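Local coordinates for protein glutathione-specific gamma-glutamylcyclotransferase (Saccharomyces cerevisiae S288c, PDB 5HWK) that cleaves glutathione, and no other gamma-glutamyl peptide, into 5-oxo-L-proline and the dipeptide Cys-Gly, at residues I31-A36 with H127-R132. Numbering follows the deposited sequence.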
ATOM      1  N   ILE A  31      -2.035 -10.307   3.303  1.00 37.09           N
ATOM      2  CA  ILE A  31      -2.907 -10.040   2.175  1.00 37.78           C
ATOM      3  C   ILE A  31      -3.976  -9.095   2.701  1.00 35.75           C
ATOM      4  O   ILE A  31      -4.800  -9.490   3.536  1.00 36.58           O
ATOM      5  CB  ILE A  31      -3.509 -11.341   1.637  1.00 41.00           C
ATOM      6  CG1 ILE A  31      -2.404 -12.345   1.255  1.00 41.69           C
ATOM      7  CG2 ILE A  31      -4.489 -11.057   0.501  1.00 42.09           C
ATOM      8  CD1 ILE A  31      -2.961 -13.709   0.846  1.00 43.48           C
ATOM      9  N   ILE A  32      -3.939  -7.844   2.266  1.00 37.07           N
ATOM     10  CA  ILE A  32      -4.873  -6.819   2.715  1.00 35.47           C
ATOM     11  C   ILE A  32      -6.020  -6.784   1.718  1.00 34.38           C
ATOM     12  O   ILE A  32      -5.805  -6.523   0.530  1.00 39.23           O
ATOM     13  CB  ILE A  32      -4.169  -5.454   2.779  1.00 34.59           C
ATOM     14  CG1 ILE A  32      -2.893  -5.524   3.634  1.00 33.29           C
ATOM     15  CG2 ILE A  32      -5.112  -4.382   3.291  1.00 34.69           C
ATOM     16  CD1 ILE A  32      -1.946  -4.328   3.400  1.00 34.00           C
ATOM     17  N   HIS A  33      -7.244  -7.015   2.195  1.00 34.26           N
ATOM     18  CA  HIS A  33      -8.404  -6.974   1.319  1.00 33.60           C
ATOM     19  C   HIS A  33      -9.055  -5.607   1.359  1.00 34.55           C
ATOM     20  O   HIS A  33      -8.960  -4.888   2.357  1.00 36.46           O
ATOM     21  CB  HIS A  33      -9.414  -8.023   1.763  1.00 34.53           C
ATOM     22  CG  HIS A  33      -8.979  -9.412   1.460  1.00 37.21           C
ATOM     23  ND1 HIS A  33      -9.401 -10.099   0.345  1.00 39.91           N
ATOM     24  CD2 HIS A  33      -8.146 -10.248   2.127  1.00 39.98           C
ATOM     25  CE1 HIS A  33      -8.860 -11.306   0.347  1.00 40.79           C
ATOM     26  NE2 HIS A  33      -8.090 -11.418   1.414  1.00 42.68           N
ATOM     27  N   GLY A  34      -9.677  -5.226   0.241  1.00 33.48           N
ATOM     28  CA  GLY A  34     -10.495  -4.041   0.200  1.00 33.47           C
ATOM     29  C   GLY A  34      -9.837  -2.812  -0.407  1.00 30.59           C
ATOM     30  O   GLY A  34     -10.489  -1.758  -0.471  1.00 31.30           O
ATOM     31  N   PHE A  35      -8.568  -2.895  -0.840  1.00 31.16           N
ATOM     32  CA  PHE A  35      -7.819  -1.758  -1.372  1.00 29.21           C
ATOM     33  C   PHE A  35      -7.003  -2.245  -2.553  1.00 29.50           C
ATOM     34  O   PHE A  35      -6.561  -3.400  -2.587  1.00 32.89           O
ATOM     35  CB  PHE A  35      -6.851  -1.220  -0.308  1.00 30.06           C
ATOM     36  CG  PHE A  35      -7.532  -0.597   0.895  1.00 32.80           C
ATOM     37  CD1 PHE A  35      -7.913  -1.365   2.004  1.00 36.57           C
ATOM     38  CD2 PHE A  35      -7.806   0.772   0.913  1.00 34.56           C
ATOM     39  CE1 PHE A  35      -8.543  -0.771   3.082  1.00 37.70           C
ATOM     40  CE2 PHE A  35      -8.452   1.361   2.007  1.00 36.48           C
ATOM     41  CZ  PHE A  35      -8.806   0.599   3.082  1.00 38.45           C
ATOM     42  N   ALA A  36      -6.781  -1.356  -3.516  1.00 26.48           N
ATOM     43  CA  ALA A  36      -5.792  -1.577  -4.558  1.00 25.71           C
ATOM     44  C   ALA A  36      -4.640  -0.602  -4.336  1.00 22.82           C
ATOM     45  O   ALA A  36      -4.863   0.568  -4.020  1.00 25.14           O
ATOM     46  CB  ALA A  36      -6.391  -1.234  -5.928  1.00 27.86           C
ATOM     47  N   HIS A 127     -10.004  -6.789   6.584  1.00 35.71           N
ATOM     48  CA  HIS A 127      -9.872  -8.235   6.469  1.00 37.15           C
ATOM     49  C   HIS A 127      -8.475  -8.581   5.946  1.00 36.19           C
ATOM     50  O   HIS A 127      -8.114  -8.222   4.812  1.00 35.08           O
ATOM     51  CB  HIS A 127     -10.938  -8.791   5.531  1.00 39.68           C
ATOM     52  CG  HIS A 127     -10.826 -10.264   5.307  1.00 43.42           C
ATOM     53  ND1 HIS A 127     -11.141 -10.862   4.106  1.00 47.81           N
ATOM     54  CD2 HIS A 127     -10.426 -11.260   6.132  1.00 46.47           C
ATOM     55  CE1 HIS A 127     -10.940 -12.165   4.202  1.00 49.52           C
ATOM     56  NE2 HIS A 127     -10.509 -12.434   5.423  1.00 49.01           N
ATOM     57  N   LEU A 128      -7.717  -9.328   6.752  1.00 36.93           N
ATOM     58  CA  LEU A 128      -6.343  -9.709   6.462  1.00 35.83           C
ATOM     59  C   LEU A 128      -6.226 -11.222   6.394  1.00 39.82           C
ATOM     60  O   LEU A 128      -6.916 -11.946   7.122  1.00 42.09           O
ATOM     61  CB  LEU A 128      -5.410  -9.225   7.551  1.00 34.52           C
ATOM     62  CG  LEU A 128      -5.371  -7.715   7.751  1.00 35.83           C
ATOM     63  CD1 LEU A 128      -4.418  -7.362   8.861  1.00 38.13           C
ATOM     64  CD2 LEU A 128      -4.976  -7.001   6.456  1.00 36.98           C
ATOM     65  N   GLU A 129      -5.317 -11.699   5.556  1.00 41.60           N
ATOM     66  CA  GLU A 129      -4.869 -13.080   5.590  1.00 44.41           C
ATOM     67  C   GLU A 129      -3.348 -13.069   5.622  1.00 43.92           C
ATOM     68  O   GLU A 129      -2.708 -12.092   5.225  1.00 43.66           O
ATOM     69  CB  GLU A 129      -5.284 -13.870   4.342  1.00 46.10           C
ATOM     70  CG  GLU A 129      -6.765 -13.956   4.038  1.00 50.49           C
ATOM     71  CD  GLU A 129      -7.004 -14.395   2.602  1.00 56.15           C
ATOM     72  OE1 GLU A 129      -7.008 -13.526   1.693  1.00 57.34           O
ATOM     73  OE2 GLU A 129      -7.156 -15.614   2.379  1.00 59.83           O
ATOM     74  N   THR A 130      -2.776 -14.184   6.063  1.00 44.52           N
ATOM     75  CA  THR A 130      -1.332 -14.312   6.139  1.00 43.90           C
ATOM     76  C   THR A 130      -0.919 -15.745   5.819  1.00 47.90           C
ATOM     77  O   THR A 130      -1.752 -16.608   5.523  1.00 49.72           O
ATOM     78  CB  THR A 130      -0.811 -13.830   7.493  1.00 39.81           C
ATOM     79  OG1 THR A 130       0.622 -13.773   7.452  1.00 39.51           O
ATOM     80  CG2 THR A 130      -1.248 -14.775   8.579  1.00 37.59           C
ATOM     81  N   ASN A 131       0.386 -15.998   5.873  1.00 51.67           N
ATOM     82  CA  ASN A 131       0.898 -17.320   5.550  1.00 54.97           C
ATOM     83  C   ASN A 131       0.756 -18.262   6.742  1.00 57.42           C
ATOM     84  O   ASN A 131       0.354 -17.869   7.839  1.00 59.17           O
ATOM     85  CB  ASN A 131       2.342 -17.258   5.031  1.00 56.17           C
ATOM     86  CG  ASN A 131       3.302 -16.558   5.992  1.00 57.27           C
ATOM     87  OD1 ASN A 131       3.137 -16.603   7.212  1.00 56.97           O
ATOM     88  ND2 ASN A 131       4.329 -15.918   5.432  1.00 57.69           N
ATOM     89  N   ARG A 132       1.071 -19.536   6.502  1.00 58.87           N
ATOM     90  CA  ARG A 132       0.976 -20.524   7.572  1.00 59.62           C
ATOM     91  C   ARG A 132       1.875 -20.147   8.739  1.00 59.48           C
ATOM     92  O   ARG A 132       1.492 -20.303   9.904  1.00 60.50           O
TER
HETATM   93  O   HOH W   1     -10.978  -5.530   4.140  1.00 47.19           O
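The imidazoles of His33 and His127 form an offset stack, ring centres 4.5 Å apart and planes 20° from parallel. His127 ND1 sits over one face of the His33 ring, displaced toward its rim and nearest to CD2, while the His127 carbonyl O and the Glu129 carboxylate meet that ring at its edge. There His33 NE2 donates to Glu129 OE1 in a histidine-carboxylate hydrogen bond; its 2.4 Å is so short that the exact length is doubtful. The carboxylate is turned 38° from the ring plane. Glu129 CG stands anti to the carbonyl carbon (chi1 -58°), and the chain, extended beyond it, carries OE1 across to the imidazole. With ND1 bonded to the Asp88 backbone O as well, both nitrogens of His33 are engaged, which fixes the flip of its ring. Since ND1 of His127 bonds to the Asp88 carboxylate, replacing His127 with an alanine would probably cost that carboxylate this partner and strip the stacking ring from the His33 face. All this decorates neighbouring antiparallel strands, 26-33 and 119-129, in the central sheet of the gamma-glutamylcyclotransferase-like fold. Ile31 and Glu129 form a hydrogen-bonded pair (Ile31 N to Glu129 O 2.7 Å, Glu129 N to Ile31 O 3.0 Å), and His33 N donates to His127 O (3.0 Å). Beyond it, one water bridges His33 O and His127 N. Ile32 and Leu128 form the adjoining non-hydrogen-bonded pair, their side chains together on the other sheet face, Leu128 CD2 resting 3.8 Å from Ile32 CG1. Ile32 also lies close to Leu11, which probably belongs to the substrate-binding site.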